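Local coordinates for protein serpin-ZX (Arabidopsis thaliana, PDB 3LE2) that inhibits proteases, among them metacaspase-9 and RD21A, by offering a reactive centre loop whose cleavage leaves the enzyme covalently trapped, and so restrains programmed cell death, at residues Y213-D218 with H266-Q271; K221-P226 with M238-P243; V274-I279 with E361-A366. All coordinates share one frame; numbering follows the deposited sequence.

Contact 1: Y213-D218 with H266-Q271; sequences YVSAYD and HIPRRQ. With SO4 (sulfate ion), chain B.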
loop_
_atom_site.group_PDB
_atom_site.type_symbol
_atom_site.label_atom_id
_atom_site.label_comp_id
_atom_site.label_asym_id
_atom_site.label_seq_id
_atom_site.Cartn_x
_atom_site.Cartn_y
_atom_site.Cartn_z
ATOM N N TYR A 213 12.896 -0.029 18.013
ATOM C CA TYR A 213 13.594 0.509 16.841
ATOM C C TYR A 213 13.143 1.948 16.561
ATOM O O TYR A 213 12.204 2.179 15.789
ATOM C CB TYR A 213 13.323 -0.352 15.593
ATOM C CG TYR A 213 13.850 -1.773 15.669
ATOM C CD1 TYR A 213 15.212 -2.039 15.525
ATOM C CD2 TYR A 213 12.981 -2.854 15.869
ATOM C CE1 TYR A 213 15.703 -3.334 15.592
ATOM C CE2 TYR A 213 13.453 -4.142 15.937
ATOM C CZ TYR A 213 14.827 -4.377 15.799
ATOM O OH TYR A 213 15.321 -5.656 15.856
ATOM N N VAL A 214 13.798 2.914 17.194
ATOM C CA VAL A 214 13.477 4.316 16.948
ATOM C C VAL A 214 14.731 5.133 16.605
ATOM O O VAL A 214 15.755 5.018 17.280
ATOM C CB VAL A 214 12.776 4.949 18.163
ATOM C CG1 VAL A 214 12.363 6.386 17.860
ATOM C CG2 VAL A 214 11.569 4.121 18.569
ATOM N N SER A 215 14.651 5.939 15.546
ATOM C CA SER A 215 15.687 6.922 15.233
ATOM C C SER A 215 15.059 8.316 15.163
ATOM O O SER A 215 13.934 8.479 14.686
ATOM C CB SER A 215 16.383 6.620 13.897
ATOM O OG SER A 215 17.068 5.382 13.904
ATOM N N ALA A 216 15.802 9.316 15.622
ATOM C CA ALA A 216 15.390 10.700 15.493
ATOM C C ALA A 216 16.179 11.392 14.393
ATOM O O ALA A 216 17.363 11.132 14.188
ATOM C CB ALA A 216 15.559 11.435 16.820
ATOM N N TYR A 217 15.497 12.278 13.687
ATOM C CA TYR A 217 16.082 13.042 12.617
ATOM C C TYR A 217 15.700 14.520 12.804
ATOM O O TYR A 217 15.057 14.890 13.785
ATOM C CB TYR A 217 15.579 12.507 11.275
ATOM C CG TYR A 217 15.885 11.041 11.062
ATOM C CD1 TYR A 217 17.126 10.633 10.582
ATOM C CD2 TYR A 217 14.943 10.068 11.343
ATOM C CE1 TYR A 217 17.414 9.298 10.386
ATOM C CE2 TYR A 217 15.225 8.726 11.156
ATOM C CZ TYR A 217 16.464 8.343 10.675
ATOM O OH TYR A 217 16.757 7.006 10.477
ATOM N N ASP A 218 16.106 15.365 11.868
ATOM C CA ASP A 218 15.811 16.777 11.965
ATOM C C ASP A 218 14.323 17.016 11.652
ATOM O O ASP A 218 13.914 17.024 10.492
ATOM C CB ASP A 218 16.726 17.551 11.003
ATOM C CG ASP A 218 16.567 19.060 11.118
ATOM O OD1 ASP A 218 15.820 19.510 12.016
ATOM O OD2 ASP A 218 17.196 19.787 10.312
ATOM N N HIS A 266 15.863 5.898 6.113
ATOM C CA HIS A 266 15.211 6.171 7.400
ATOM C C HIS A 266 14.591 4.908 7.993
ATOM O O HIS A 266 13.393 4.865 8.289
ATOM C CB HIS A 266 14.195 7.312 7.249
ATOM C CG HIS A 266 14.842 8.612 6.895
ATOM N ND1 HIS A 266 15.184 8.943 5.602
ATOM C CD2 HIS A 266 15.286 9.630 7.674
ATOM C CE1 HIS A 266 15.781 10.124 5.595
ATOM N NE2 HIS A 266 15.854 10.561 6.838
ATOM N N ILE A 267 15.436 3.885 8.128
ATOM C CA ILE A 267 15.085 2.590 8.694
ATOM C C ILE A 267 15.877 2.408 9.993
ATOM O O ILE A 267 17.100 2.211 9.968
ATOM C CB ILE A 267 15.431 1.449 7.704
ATOM C CG1 ILE A 267 14.544 1.524 6.471
ATOM C CG2 ILE A 267 15.254 0.063 8.336
ATOM C CD1 ILE A 267 14.944 0.527 5.403
ATOM N N PRO A 268 15.188 2.506 11.140
ATOM C CA PRO A 268 15.903 2.408 12.416
ATOM C C PRO A 268 16.330 0.973 12.613
ATOM O O PRO A 268 15.473 0.096 12.590
ATOM C CB PRO A 268 14.834 2.756 13.464
ATOM C CG PRO A 268 13.574 3.075 12.707
ATOM C CD PRO A 268 13.724 2.605 11.310
ATOM N N ARG A 269 17.613 0.722 12.822
ATOM C CA ARG A 269 18.082 -0.657 12.895
ATOM C C ARG A 269 18.516 -1.088 14.289
ATOM O O ARG A 269 18.808 -2.262 14.509
ATOM C CB ARG A 269 19.192 -0.905 11.872
ATOM C CG ARG A 269 18.658 -0.962 10.463
ATOM C CD ARG A 269 19.731 -1.358 9.452
ATOM N NE ARG A 269 19.137 -1.545 8.130
ATOM C CZ ARG A 269 18.953 -0.566 7.252
ATOM N NH1 ARG A 269 19.329 0.677 7.541
ATOM N NH2 ARG A 269 18.401 -0.830 6.079
ATOM N N ARG A 270 18.559 -0.144 15.224
ATOM C CA ARG A 270 18.887 -0.460 16.614
ATOM C C ARG A 270 17.685 -0.283 17.542
ATOM O O ARG A 270 16.992 0.741 17.493
ATOM C CB ARG A 270 20.018 0.432 17.125
ATOM C CG ARG A 270 21.337 0.189 16.466
ATOM C CD ARG A 270 22.456 0.869 17.229
ATOM N NE ARG A 270 23.748 0.592 16.609
ATOM C CZ ARG A 270 24.399 -0.564 16.723
ATOM N NH1 ARG A 270 23.877 -1.552 17.443
ATOM N NH2 ARG A 270 25.568 -0.733 16.117
ATOM N N GLN A 271 17.451 -1.271 18.395
ATOM C CA GLN A 271 16.487 -1.102 19.475
ATOM C C GLN A 271 17.120 -0.266 20.556
ATOM O O GLN A 271 18.191 -0.599 21.056
ATOM C CB GLN A 271 16.070 -2.449 20.048
ATOM C CG GLN A 271 15.244 -3.264 19.082
ATOM C CD GLN A 271 14.868 -4.619 19.638
ATOM O OE1 GLN A 271 15.727 -5.452 19.890
ATOM N NE2 GLN A 271 13.574 -4.852 19.807
HETATM S S SO4 B . 18.867 14.672 9.652
HETATM O O1 SO4 B . 19.438 13.916 8.535
HETATM O O2 SO4 B . 17.435 14.892 9.388
HETATM O O3 SO4 B . 19.006 13.950 10.923
HETATM O O4 SO4 B . 19.615 15.931 9.742
HETATM O O HOH W 1 17.581 2.934 15.486
#

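Contact 2: K221-P226 with M238-P243; sequences KVLGLP and MYFYLP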
loop_
_atom_site.group_PDB
_atom_site.type_symbol
_atom_site.label_atom_id
_atom_site.label_comp_id
_atom_site.label_asym_id
_atom_site.label_seq_id
_atom_site.Cartn_x
_atom_site.Cartn_y
_atom_site.Cartn_z
ATOM N N LYS A 221 10.671 11.733 13.815
ATOM C CA LYS A 221 11.213 10.474 14.282
ATOM C C LYS A 221 10.621 9.313 13.499
ATOM O O LYS A 221 9.556 9.439 12.886
ATOM C CB LYS A 221 10.943 10.302 15.763
ATOM C CG LYS A 221 11.671 11.305 16.628
ATOM C CD LYS A 221 11.115 11.267 18.039
ATOM C CE LYS A 221 11.500 12.506 18.804
ATOM N NZ LYS A 221 11.024 12.396 20.209
ATOM N N VAL A 222 11.329 8.190 13.497
ATOM C CA VAL A 222 10.819 6.987 12.861
ATOM C C VAL A 222 10.848 5.791 13.803
ATOM O O VAL A 222 11.842 5.557 14.500
ATOM C CB VAL A 222 11.586 6.643 11.586
ATOM C CG1 VAL A 222 10.976 5.402 10.927
ATOM C CG2 VAL A 222 11.568 7.829 10.633
ATOM N N LEU A 223 9.734 5.059 13.836
ATOM C CA LEU A 223 9.632 3.828 14.615
ATOM C C LEU A 223 9.394 2.660 13.670
ATOM O O LEU A 223 8.579 2.760 12.761
ATOM C CB LEU A 223 8.494 3.918 15.626
ATOM C CG LEU A 223 7.988 2.577 16.170
ATOM C CD1 LEU A 223 8.976 1.953 17.136
ATOM C CD2 LEU A 223 6.634 2.762 16.832
ATOM N N GLY A 224 10.140 1.570 13.850
ATOM C CA GLY A 224 9.896 0.361 13.085
ATOM C C GLY A 224 9.322 -0.713 13.993
ATOM O O GLY A 224 9.839 -0.928 15.089
ATOM N N LEU A 225 8.245 -1.364 13.557
ATOM C CA LEU A 225 7.658 -2.507 14.289
ATOM C C LEU A 225 7.594 -3.741 13.399
ATOM O O LEU A 225 6.678 -3.866 12.585
ATOM C CB LEU A 225 6.239 -2.194 14.792
ATOM C CG LEU A 225 6.009 -1.128 15.868
ATOM C CD1 LEU A 225 4.546 -0.978 16.141
ATOM C CD2 LEU A 225 6.725 -1.462 17.158
ATOM N N PRO A 226 8.560 -4.659 13.551
ATOM C CA PRO A 226 8.622 -5.901 12.765
ATOM C C PRO A 226 7.446 -6.846 13.047
ATOM O O PRO A 226 6.996 -6.958 14.197
ATOM C CB PRO A 226 9.919 -6.582 13.250
ATOM C CG PRO A 226 10.576 -5.626 14.168
ATOM C CD PRO A 226 9.569 -4.627 14.624
ATOM N N MET A 238 6.277 -2.424 9.937
ATOM C CA MET A 238 5.506 -1.204 9.761
ATOM C C MET A 238 6.340 -0.067 10.307
ATOM O O MET A 238 6.941 -0.174 11.377
ATOM C CB MET A 238 4.130 -1.274 10.463
ATOM C CG MET A 238 3.337 0.049 10.423
ATOM S SD MET A 238 1.715 -0.012 11.214
ATOM C CE MET A 238 0.760 -0.839 9.935
ATOM N N TYR A 239 6.399 1.016 9.552
ATOM C CA TYR A 239 7.166 2.165 9.960
ATOM C C TYR A 239 6.237 3.337 10.209
ATOM O O TYR A 239 5.260 3.548 9.462
ATOM C CB TYR A 239 8.225 2.500 8.899
ATOM C CG TYR A 239 9.260 1.402 8.772
ATOM C CD1 TYR A 239 10.296 1.280 9.696
ATOM C CD2 TYR A 239 9.173 0.466 7.757
ATOM C CE1 TYR A 239 11.221 0.250 9.602
ATOM C CE2 TYR A 239 10.091 -0.545 7.644
ATOM C CZ TYR A 239 11.117 -0.654 8.563
ATOM O OH TYR A 239 12.016 -1.680 8.416
ATOM N N PHE A 240 6.541 4.073 11.276
ATOM C CA PHE A 240 5.783 5.254 11.675
ATOM C C PHE A 240 6.687 6.463 11.537
ATOM O O PHE A 240 7.776 6.480 12.103
ATOM C CB PHE A 240 5.331 5.140 13.131
ATOM C CG PHE A 240 4.442 3.959 13.406
ATOM C CD1 PHE A 240 3.103 4.138 13.691
ATOM C CD2 PHE A 240 4.953 2.667 13.383
ATOM C CE1 PHE A 240 2.281 3.062 13.946
ATOM C CE2 PHE A 240 4.138 1.585 13.636
ATOM C CZ PHE A 240 2.799 1.783 13.917
ATOM N N TYR A 241 6.233 7.455 10.774
ATOM C CA TYR A 241 6.980 8.682 10.571
ATOM C C TYR A 241 6.252 9.814 11.265
ATOM O O TYR A 241 5.210 10.282 10.793
ATOM C CB TYR A 241 7.173 8.975 9.082
ATOM C CG TYR A 241 7.766 7.804 8.335
ATOM C CD1 TYR A 241 9.114 7.792 7.942
ATOM C CD2 TYR A 241 6.982 6.697 8.027
ATOM C CE1 TYR A 241 9.655 6.696 7.255
ATOM C CE2 TYR A 241 7.505 5.607 7.347
ATOM C CZ TYR A 241 8.831 5.605 6.964
ATOM O OH TYR A 241 9.308 4.502 6.294
ATOM N N LEU A 242 6.832 10.250 12.380
ATOM C CA LEU A 242 6.194 11.168 13.307
ATOM C C LEU A 242 6.856 12.553 13.331
ATOM O O LEU A 242 7.940 12.718 13.871
ATOM C CB LEU A 242 6.232 10.547 14.701
ATOM C CG LEU A 242 5.483 11.221 15.850
ATOM C CD1 LEU A 242 3.989 11.171 15.602
ATOM C CD2 LEU A 242 5.833 10.548 17.176
ATOM N N PRO A 243 6.191 13.565 12.753
ATOM C CA PRO A 243 6.713 14.934 12.812
ATOM C C PRO A 243 6.853 15.372 14.260
ATOM O O PRO A 243 6.081 14.907 15.096
ATOM C CB PRO A 243 5.604 15.762 12.160
ATOM C CG PRO A 243 4.795 14.792 11.379
ATOM C CD PRO A 243 4.862 13.506 12.126
#

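Contact 3: V274-I279 with E361-A366; sequences VREFKI and EIDFVA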
loop_
_atom_site.group_PDB
_atom_site.type_symbol
_atom_site.label_atom_id
_atom_site.label_comp_id
_atom_site.label_asym_id
_atom_site.label_seq_id
_atom_site.Cartn_x
_atom_site.Cartn_y
_atom_site.Cartn_z
ATOM N N VAL A 274 13.461 3.516 25.441
ATOM C CA VAL A 274 12.429 4.544 25.336
ATOM C C VAL A 274 12.031 4.998 26.732
ATOM O O VAL A 274 11.969 4.190 27.656
ATOM C CB VAL A 274 11.167 4.017 24.614
ATOM C CG1 VAL A 274 11.496 3.599 23.189
ATOM C CG2 VAL A 274 10.554 2.852 25.392
ATOM N N ARG A 275 11.779 6.288 26.900
ATOM C CA ARG A 275 11.205 6.749 28.154
ATOM C C ARG A 275 9.676 6.783 28.022
ATOM O O ARG A 275 8.971 5.925 28.552
ATOM C CB ARG A 275 11.767 8.110 28.562
ATOM C CG ARG A 275 10.921 8.785 29.619
ATOM C CD ARG A 275 11.648 9.910 30.305
ATOM N NE ARG A 275 11.997 10.992 29.399
ATOM C CZ ARG A 275 11.249 12.068 29.189
ATOM N NH1 ARG A 275 10.084 12.206 29.809
ATOM N NH2 ARG A 275 11.670 13.005 28.348
ATOM N N GLU A 276 9.168 7.769 27.300
ATOM C CA GLU A 276 7.754 7.790 26.959
ATOM C C GLU A 276 7.521 7.184 25.583
ATOM O O GLU A 276 8.156 7.585 24.605
ATOM C CB GLU A 276 7.212 9.211 27.007
ATOM C CG GLU A 276 6.503 9.529 28.293
ATOM C CD GLU A 276 5.328 10.446 28.058
ATOM O OE1 GLU A 276 4.194 9.936 27.894
ATOM O OE2 GLU A 276 5.544 11.677 28.015
ATOM N N PHE A 277 6.607 6.221 25.522
ATOM C CA PHE A 277 6.334 5.474 24.295
ATOM C C PHE A 277 4.845 5.191 24.120
ATOM O O PHE A 277 4.291 4.333 24.805
ATOM C CB PHE A 277 7.094 4.153 24.307
ATOM C CG PHE A 277 6.963 3.370 23.040
ATOM C CD1 PHE A 277 7.450 3.873 21.850
ATOM C CD2 PHE A 277 6.363 2.129 23.041
ATOM C CE1 PHE A 277 7.328 3.157 20.676
ATOM C CE2 PHE A 277 6.238 1.405 21.876
ATOM C CZ PHE A 277 6.723 1.916 20.692
ATOM N N LYS A 278 4.200 5.905 23.200
ATOM C CA LYS A 278 2.752 5.776 23.033
ATOM C C LYS A 278 2.328 5.621 21.578
ATOM O O LYS A 278 2.618 6.478 20.742
ATOM C CB LYS A 278 2.038 6.975 23.655
ATOM C CG LYS A 278 2.216 7.097 25.157
ATOM C CD LYS A 278 1.542 5.951 25.896
ATOM C CE LYS A 278 1.822 6.020 27.393
ATOM N NZ LYS A 278 1.423 7.340 27.969
ATOM N N ILE A 279 1.611 4.536 21.299
ATOM C CA ILE A 279 1.111 4.246 19.958
ATOM C C ILE A 279 -0.423 4.110 19.950
ATOM O O ILE A 279 -0.978 3.223 20.607
ATOM C CB ILE A 279 1.739 2.938 19.421
ATOM C CG1 ILE A 279 3.255 3.016 19.502
ATOM C CG2 ILE A 279 1.333 2.687 17.986
ATOM C CD1 ILE A 279 3.827 4.199 18.742
ATOM N N GLU A 361 18.050 7.748 26.499
ATOM C CA GLU A 361 16.666 7.375 26.271
ATOM C C GLU A 361 15.942 8.361 25.364
ATOM O O GLU A 361 16.368 9.505 25.194
ATOM C CB GLU A 361 15.919 7.134 27.588
ATOM C CG GLU A 361 16.037 8.236 28.613
ATOM C CD GLU A 361 15.373 7.870 29.928
ATOM O OE1 GLU A 361 15.021 6.681 30.122
ATOM O OE2 GLU A 361 15.203 8.778 30.770
ATOM N N ILE A 362 14.851 7.893 24.769
ATOM C CA ILE A 362 14.183 8.643 23.725
ATOM C C ILE A 362 12.675 8.482 23.864
ATOM O O ILE A 362 12.197 7.474 24.386
ATOM C CB ILE A 362 14.648 8.153 22.333
ATOM C CG1 ILE A 362 14.489 9.242 21.289
ATOM C CG2 ILE A 362 13.889 6.915 21.900
ATOM C CD1 ILE A 362 14.852 8.762 19.920
ATOM N N ASP A 363 11.932 9.492 23.427
ATOM C CA ASP A 363 10.472 9.410 23.412
ATOM C C ASP A 363 9.955 9.211 21.996
ATOM O O ASP A 363 10.499 9.755 21.028
ATOM C CB ASP A 363 9.819 10.664 24.011
ATOM C CG ASP A 363 10.063 10.800 25.507
ATOM O OD1 ASP A 363 10.339 9.783 26.173
ATOM O OD2 ASP A 363 9.977 11.935 26.017
ATOM N N PHE A 364 8.906 8.411 21.886
ATOM C CA PHE A 364 8.154 8.328 20.660
ATOM C C PHE A 364 6.681 8.302 21.078
ATOM O O PHE A 364 6.140 7.258 21.441
ATOM C CB PHE A 364 8.544 7.083 19.864
ATOM C CG PHE A 364 7.978 7.057 18.472
ATOM C CD1 PHE A 364 8.716 7.534 17.400
ATOM C CD2 PHE A 364 6.697 6.573 18.240
ATOM C CE1 PHE A 364 8.193 7.529 16.115
ATOM C CE2 PHE A 364 6.162 6.554 16.959
ATOM C CZ PHE A 364 6.916 7.036 15.895
ATOM N N VAL A 365 6.049 9.468 21.069
ATOM C CA VAL A 365 4.661 9.583 21.513
ATOM C C VAL A 365 3.787 10.052 20.358
ATOM O O VAL A 365 3.807 11.220 19.985
ATOM C CB VAL A 365 4.532 10.536 22.717
ATOM C CG1 VAL A 365 3.053 10.742 23.095
ATOM C CG2 VAL A 365 5.335 9.993 23.898
ATOM N N ALA A 366 3.044 9.126 19.773
ATOM C CA ALA A 366 2.346 9.414 18.532
ATOM C C ALA A 366 0.941 9.923 18.821
ATOM O O ALA A 366 -0.056 9.294 18.456
ATOM C CB ALA A 366 2.299 8.176 17.661
#

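Contact 1: Y213-D218 with H266-Q271
Gln-271 lays its aliphatic CG over the ring of Tyr-213, a CH-pi contact with CG 3.5 Å from the ring centroid and only 12° off the normal. Its amide continues nearly parallel to the ring plane, over the rim by the hydroxyl; a residue with a methylene chain and a flat end suits this spot because both parts can lie along the ring. At the far end His-266 and Tyr-217 form an edge-to-face pair, the planes at 64°. With CG opposite its carbonyl carbon (chi1 -65°), the histidine turns CD2 onto the centre of the tyrosine ring. Between them Pro-268, rigid and without an N-H, packs CB 4.1 Å from Tyr-213 CB and 3.5 Å from Ser-215 OG.

In the second shell, His-266 ND1 is tied to Phe-262 O, which would help set the turn of the imidazole. A water accepts from Arg-270 N at 3.2 Å, hydrogen-bonds Ser-215 OG and donates weakly to Val-214 O. Asp-218 N donates to O2 of a sulfate ion, probably from the crystallisation liquor, at 2.9 Å. With no direct hydrogen bond between the segments, the irregular 266-271 loop is held against strand 212-217 through rings, proline and water, in keeping with a surface contact.

Contact 2: K221-P226 with M238-P243
Leu-223, Leu-225 and Phe-240 form the apolar centre, on the face that also bears Met-238 and Leu-242. Leu-223 and Phe-240 extend together from neighbouring strands, with CD2 of the leucine 3.8 Å from CD2 of the ring. Leu-225 reaches across instead: its CG lies beside its own backbone N (chi1 -66°), and CD1 comes to 3.6 Å from Phe-240 CE2. The two branched leucines thus share one side of the ring, meeting neighbouring carbons, which suits this buried place, and Phe-364 packs on the same face.

On the other face, Val-222 sets CG2 3.6 Å from Tyr-241 CD1, while its CG1 stands above the tyrosine ring toward the rim. Beside it the ring of Tyr-239 leans across Gly-224, CD1 lying 3.5 Å from the glycine CA; having no side chain, Gly-224 lets the ring come this close.

The two strands, 220-226 and 236-243, form an antiparallel beta hairpin within serpin sheet B, their segment axes 4.6 Å apart and 164° from parallel. In that sheet the hairpin lies between strands 212-217 and 370-376. Three hydrogen-bonded pairs, Lys-221 with Leu-242, Leu-223 with Phe-240 and Leu-225 with Met-238, each supply two bonds, so the buried amides of these residues are satisfied. The central pair has Phe-240 N 2.8 Å from Leu-223 O, whereas Met-238 N approaches Leu-225 O from above the carbonyl plane.

The phenol of Tyr-239, in a buried residue, is satisfied by Asn-377 OD1. At the partly exposed end, Lys-221 carries its long aliphatic chain past Phe-364 and delivers NZ to Asp-363 O.

Contact 3: V274-I279 with E361-A366
Ile-279 puts CD1 at the edge of the Phe-364 ring, 3.8 Å from CD2, and Phe-277 rests CD1 3.9 Å from Phe-364 CB. This end is tightly packed: the large apolar side chains are buried, with Leu-223 behind them. The parallel backbones are joined by Lys-278 N to Phe-364 O and Ala-366 N to Lys-278 O, both 2.9 Å.

The other end faces solvent, with Arg-275 and Glu-361 exposed, and polar and charged contacts replace interlocking apolar side chains. Asp-363 OD1 accepts from Glu-276 N at 2.6 Å, met from above the carboxylate plane, while OD2 lies 3.1 Å from Arg-275 NH2. No N-H points at OD2, so the attraction in this salt bridge is electrostatic, without a directed hydrogen bond. The arginine swings CG away from its backbone N (chi1 164°) and bends at chi3, which presents a face of the guanidinium to OD2, near its rim. Glu-361 adds a second, more distant negative charge. A short acid suits Asp-363, since it can serve both a backbone amide and the guanidinium.

Between the two ends the register slips by one residue, a beta bulge, as the chain turns a corner at Arg-275 and Glu-276. Strand 361-365, at the C-terminal end of the reactive centre loop, is strand 1 of serpin sheet C, paired in parallel with 274-279 before and after the bulge.

Overall arrangement
Contact 2 is the buried one, contact 1 lies at the surface and contact 3 is intermediate. Contacts 1 and 2 meet through adjacent strands: Ser-215 O to Val-222 N and Tyr-213 O to Gly-224 N, each 2.9 Å, are probable hydrogen bonds. Contact 3 packs against both, Phe-364 touching Val-214 of contact 1 and Leu-223 of contact 2. The chemistry follows the setting. Regular antiparallel bonding and hydrocarbon fill contact 2; contact 3 is parallel and bulged, with a charged outer end; contact 1 relies on rings and a bridging water. All three lie on the same side of the chain's centre, and contact 3 receives the end of the reactive centre loop.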